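Local coordinates for protein transcriptional regulator, putative (Vibrio cholerae O1 biovar eltor str. N16961, PDB 3BJN) that probably acts as a DNA-binding transcriptional regulator of the IclR family, represented here by its C-terminal, GAF-like domain, at residues A[117-129]-A[138-151]. Numbering follows the deposited sequence.
Sequences IDPGVSGISAPVM and ISVMAPAHRVESNK
Ile124 and Val140 face each other as a hydrogen-bonded pair in an antiparallel beta hairpin, strands 121-130 and 133-143, within the sheet of this GAF-like IclR C-terminal domain. Their backbones exchange two bonds, Ile124 N to Val140 O (3.0 Å) and Val140 N to Ile124 O (2.9 Å), and the pairs Ser122-Ala142 and Ala126-Ile138 repeat the pattern.

The tight packing lies on the face carrying Ser122, Ile124, Val140 and Ala142, where helix 144-163 folds back over the hairpin. CG1 of Ile124 stands anti to its carbonyl carbon (chi1 -67°) and the chain runs on extended, bringing CD1 tip to tip with CG1 of Val147 at 3.9 Å. The other branch of Val147, CG2, rests 4.0 Å from CB of Ser122; farther along the helix, Ile154 also touches Ile124.

On the opposite face the buried Ser125 and Ser139 sit as a non-hydrogen-bonded pair. In one of two modelled conformers of each, Ser125 OG and Ser139 OG hydrogen-bond at 2.8 Å, either able to donate, so the bond may not always be made. Ser69 of helix 67-76 hydrogen-bonds to both in this conformer, tying the two strands to that helix.

The loose, wet end is the type II turn from Asp118 to Val121. Exposed Gly120 offers its carbonyl to the first turn of the helix: Ala144 N donates to Gly120 O (2.8 Å) from above the carbonyl plane, 38° out of it. Gly120 O also accepts from a water at 2.9 Å, and that water takes the N-H of His145, its oxygen 3.2 Å from His145 N.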
loop_
_atom_site.group_PDB
_atom_site.type_symbol
_atom_site.label_atom_id
_atom_site.label_comp_id
_atom_site.label_asym_id
_atom_site.label_seq_id
_atom_site.Cartn_x
_atom_site.Cartn_y
_atom_site.Cartn_z
ATOM N N ILE A 117 -4.457 -10.441 4.620
ATOM C CA ILE A 117 -5.293 -9.676 5.552
ATOM C C ILE A 117 -6.743 -10.172 5.562
ATOM O O ILE A 117 -7.264 -10.526 6.618
ATOM C CB ILE A 117 -5.205 -8.162 5.271
ATOM C CG1 ILE A 117 -3.759 -7.693 5.483
ATOM C CG2 ILE A 117 -6.114 -7.376 6.229
ATOM C CD1 ILE A 117 -3.477 -6.311 4.963
ATOM N N ASP A 118 -7.365 -10.212 4.371
ATOM C CA ASP A 118 -8.759 -10.620 4.207
ATOM C C ASP A 118 -8.730 -11.754 3.186
ATOM O O ASP A 118 -8.200 -11.569 2.084
ATOM C CB ASP A 118 -9.590 -9.452 3.622
ATOM C CG ASP A 118 -9.651 -8.260 4.539
ATOM O OD1 ASP A 118 -10.069 -8.451 5.702
ATOM O OD2 ASP A 118 -9.325 -7.137 4.094
ATOM N N PRO A 119 -9.310 -12.922 3.537
ATOM C CA PRO A 119 -9.324 -14.037 2.606
ATOM C C PRO A 119 -9.987 -13.632 1.295
ATOM O O PRO A 119 -11.063 -13.019 1.307
ATOM C CB PRO A 119 -10.197 -15.091 3.337
ATOM C CG PRO A 119 -9.986 -14.799 4.776
ATOM C CD PRO A 119 -9.964 -13.269 4.808
ATOM N N GLY A 120 -9.349 -13.954 0.169
ATOM C CA GLY A 120 -9.965 -13.701 -1.145
ATOM C C GLY A 120 -9.750 -12.299 -1.688
ATOM O O GLY A 120 -10.243 -11.991 -2.775
ATOM N N VAL A 121 -9.034 -11.468 -0.924
ATOM C CA VAL A 121 -8.719 -10.083 -1.349
ATOM C C VAL A 121 -7.214 -9.970 -1.516
ATOM O O VAL A 121 -6.447 -10.496 -0.672
ATOM C CB VAL A 121 -9.215 -9.034 -0.315
ATOM C CG1 VAL A 121 -9.054 -7.589 -0.885
ATOM C CG2 VAL A 121 -10.671 -9.262 0.063
ATOM N N SER A 122 -6.808 -9.310 -2.612
ATOM C CA SER A 122 -5.381 -9.094 -2.933
ATOM C C SER A 122 -5.042 -7.615 -2.792
ATOM O O SER A 122 -5.955 -6.758 -2.799
ATOM C CB SER A 122 -5.101 -9.583 -4.359
ATOM O OG SER A 122 -5.291 -10.990 -4.452
ATOM N N GLY A 123 -3.761 -7.309 -2.627
ATOM C CA GLY A 123 -3.277 -5.937 -2.630
ATOM C C GLY A 123 -2.160 -5.735 -3.632
ATOM O O GLY A 123 -1.323 -6.622 -3.822
ATOM N N ILE A 124 -2.152 -4.563 -4.272
ATOM C CA ILE A 124 -1.039 -4.167 -5.161
ATOM C C ILE A 124 -0.672 -2.741 -4.777
ATOM O O ILE A 124 -1.544 -1.872 -4.723
ATOM C CB ILE A 124 -1.413 -4.275 -6.677
ATOM C CG1 ILE A 124 -1.619 -5.755 -7.022
ATOM C CG2 ILE A 124 -0.288 -3.676 -7.523
ATOM C CD1 ILE A 124 -2.251 -6.077 -8.412
ATOM N N SER A 125 0.597 -2.490 -4.455
ATOM C CA SER A 125 0.957 -1.196 -3.871
ATOM C C SER A 125 2.305 -0.700 -4.349
ATOM O O SER A 125 3.200 -1.496 -4.654
ATOM C CB SER A 125 0.948 -1.258 -2.340
ATOM O OG SER A 125 -0.215 -1.903 -1.863
ATOM N N ALA A 126 2.428 0.624 -4.431
ATOM C CA ALA A 126 3.693 1.247 -4.821
ATOM C C ALA A 126 4.002 2.419 -3.892
ATOM O O ALA A 126 3.082 3.045 -3.397
ATOM C CB ALA A 126 3.640 1.695 -6.291
ATOM N N PRO A 127 5.291 2.704 -3.658
ATOM C CA PRO A 127 5.651 3.733 -2.670
ATOM C C PRO A 127 5.483 5.141 -3.233
ATOM O O PRO A 127 5.685 5.368 -4.439
ATOM C CB PRO A 127 7.143 3.478 -2.429
ATOM C CG PRO A 127 7.643 2.925 -3.771
ATOM C CD PRO A 127 6.500 2.108 -4.299
ATOM N N VAL A 128 5.131 6.069 -2.349
ATOM C CA VAL A 128 5.131 7.493 -2.693
ATOM C C VAL A 128 6.324 8.068 -1.969
ATOM O O VAL A 128 6.431 7.952 -0.749
ATOM C CB VAL A 128 3.834 8.179 -2.248
ATOM C CG1 VAL A 128 3.908 9.678 -2.452
ATOM C CG2 VAL A 128 2.640 7.598 -3.010
HETATM N N MSE A 129 7.220 8.657 -2.754
HETATM C CA MSE A 129 8.504 9.144 -2.291
HETATM C C MSE A 129 8.578 10.652 -2.461
HETATM O O MSE A 129 8.096 11.184 -3.467
HETATM C CB MSE A 129 9.649 8.523 -3.123
HETATM C CG MSE A 129 9.619 7.011 -3.289
HETATM SE SE MSE A 129 10.099 6.173 -1.597
HETATM C CE MSE A 129 11.958 6.780 -1.360
ATOM N N ILE A 138 0.499 4.112 -2.500
ATOM C CA ILE A 138 -0.808 4.003 -3.178
ATOM C C ILE A 138 -1.086 2.538 -3.343
ATOM O O ILE A 138 -0.181 1.774 -3.701
ATOM C CB ILE A 138 -0.771 4.663 -4.598
ATOM C CG1 ILE A 138 -0.643 6.189 -4.468
ATOM C CG2 ILE A 138 -2.008 4.212 -5.450
ATOM C CD1 ILE A 138 -1.898 6.885 -3.933
ATOM N N SER A 139 -2.324 2.128 -3.099
ATOM C CA SER A 139 -2.678 0.721 -3.132
ATOM C C SER A 139 -4.025 0.506 -3.806
ATOM O O SER A 139 -4.904 1.364 -3.700
ATOM C CB SER A 139 -2.750 0.191 -1.704
ATOM O OG SER A 139 -1.522 0.402 -1.011
ATOM N N VAL A 140 -4.153 -0.620 -4.495
ATOM C CA VAL A 140 -5.459 -1.133 -4.907
ATOM C C VAL A 140 -5.699 -2.395 -4.095
ATOM O O VAL A 140 -4.792 -3.239 -3.934
ATOM C CB VAL A 140 -5.504 -1.423 -6.410
ATOM C CG1 VAL A 140 -6.642 -2.430 -6.784
ATOM C CG2 VAL A 140 -5.632 -0.084 -7.186
HETATM N N MSE A 141 -6.911 -2.494 -3.552
HETATM C CA MSE A 141 -7.387 -3.668 -2.798
HETATM C C MSE A 141 -8.548 -4.220 -3.598
HETATM O O MSE A 141 -9.510 -3.492 -3.863
HETATM C CB MSE A 141 -7.876 -3.239 -1.409
HETATM C CG MSE A 141 -6.781 -2.706 -0.510
HETATM SE SE MSE A 141 -6.561 -0.776 -0.811
HETATM C CE MSE A 141 -7.329 -0.203 0.888
ATOM N N ALA A 142 -8.464 -5.485 -4.011
ATOM C CA ALA A 142 -9.391 -6.003 -4.990
ATOM C C ALA A 142 -9.531 -7.528 -4.831
ATOM O O ALA A 142 -8.584 -8.193 -4.396
ATOM C CB ALA A 142 -8.884 -5.664 -6.394
ATOM N N PRO A 143 -10.716 -8.077 -5.172
ATOM C CA PRO A 143 -10.927 -9.519 -5.040
ATOM C C PRO A 143 -9.915 -10.272 -5.912
ATOM O O PRO A 143 -9.675 -9.878 -7.062
ATOM C CB PRO A 143 -12.359 -9.734 -5.584
ATOM C CG PRO A 143 -12.682 -8.490 -6.348
ATOM C CD PRO A 143 -11.874 -7.372 -5.744
ATOM N N ALA A 144 -9.344 -11.354 -5.388
ATOM C CA ALA A 144 -8.447 -12.162 -6.189
ATOM C C ALA A 144 -9.108 -12.554 -7.526
ATOM O O ALA A 144 -8.421 -12.673 -8.542
ATOM C CB ALA A 144 -8.012 -13.392 -5.405
ATOM N N HIS A 145 -10.435 -12.723 -7.526
ATOM C CA HIS A 145 -11.181 -13.147 -8.739
ATOM C C HIS A 145 -10.904 -12.162 -9.892
ATOM O O HIS A 145 -10.727 -12.577 -11.065
ATOM C CB HIS A 145 -12.689 -13.212 -8.459
ATOM C CG HIS A 145 -13.479 -13.619 -9.654
ATOM N ND1 HIS A 145 -13.503 -14.918 -10.115
ATOM C CD2 HIS A 145 -14.245 -12.898 -10.505
ATOM C CE1 HIS A 145 -14.266 -14.979 -11.194
ATOM N NE2 HIS A 145 -14.712 -13.762 -11.459
ATOM N N ARG A 146 -10.859 -10.871 -9.559
ATOM C CA ARG A 146 -10.606 -9.837 -10.570
ATOM C C ARG A 146 -9.136 -9.540 -10.792
ATOM O O ARG A 146 -8.736 -9.198 -11.913
ATOM C CB ARG A 146 -11.375 -8.549 -10.251
ATOM C CG ARG A 146 -12.867 -8.770 -10.316
ATOM C CD ARG A 146 -13.644 -7.493 -10.505
ATOM N NE ARG A 146 -13.457 -6.540 -9.420
ATOM C CZ ARG A 146 -14.276 -6.422 -8.377
ATOM N NH1 ARG A 146 -14.022 -5.500 -7.455
ATOM N NH2 ARG A 146 -15.323 -7.234 -8.245
ATOM N N VAL A 147 -8.326 -9.641 -9.741
ATOM C CA VAL A 147 -6.892 -9.377 -9.882
ATOM C C VAL A 147 -6.251 -10.400 -10.806
ATOM O O VAL A 147 -5.369 -10.047 -11.593
ATOM C CB VAL A 147 -6.169 -9.334 -8.518
ATOM C CG1 VAL A 147 -4.654 -9.186 -8.712
ATOM C CG2 VAL A 147 -6.716 -8.160 -7.680
ATOM N N GLU A 148 -6.718 -11.648 -10.737
ATOM C CA GLU A 148 -6.214 -12.712 -11.607
ATOM C C GLU A 148 -6.373 -12.417 -13.096
ATOM O O GLU A 148 -5.606 -12.920 -13.916
ATOM C CB GLU A 148 -6.874 -14.044 -11.249
ATOM C CG GLU A 148 -6.329 -14.581 -9.958
ATOM C CD GLU A 148 -7.073 -15.801 -9.444
ATOM O OE1 GLU A 148 -7.939 -16.359 -10.173
ATOM O OE2 GLU A 148 -6.779 -16.199 -8.294
ATOM N N SER A 149 -7.342 -11.583 -13.446
ATOM C CA SER A 149 -7.595 -11.260 -14.844
ATOM C C SER A 149 -6.986 -9.906 -15.225
ATOM O O SER A 149 -7.012 -9.521 -16.423
ATOM C CB SER A 149 -9.115 -11.181 -15.078
ATOM O OG SER A 149 -9.705 -12.476 -14.966
ATOM N N ASN A 150 -6.484 -9.176 -14.233
ATOM C CA ASN A 150 -6.103 -7.757 -14.461
ATOM C C ASN A 150 -4.807 -7.361 -13.778
ATOM O O ASN A 150 -4.574 -6.171 -13.487
ATOM C CB ASN A 150 -7.222 -6.814 -14.000
ATOM C CG ASN A 150 -8.461 -6.947 -14.834
ATOM O OD1 ASN A 150 -8.526 -6.409 -15.932
ATOM N ND2 ASN A 150 -9.449 -7.704 -14.334
ATOM N N LYS A 151 -3.952 -8.347 -13.505
ATOM C CA LYS A 151 -2.796 -8.063 -12.649
ATOM C C LYS A 151 -1.834 -7.004 -13.221
ATOM O O LYS A 151 -1.496 -6.015 -12.525
ATOM C CB LYS A 151 -2.070 -9.374 -12.334
ATOM C CG LYS A 151 -1.053 -9.205 -11.240
ATOM C CD LYS A 151 -0.391 -10.535 -10.918
ATOM C CE LYS A 151 0.706 -10.332 -9.906
ATOM N NZ LYS A 151 1.509 -11.590 -9.780
HETATM O O HOH W 1 -12.016 -13.103 -4.762
#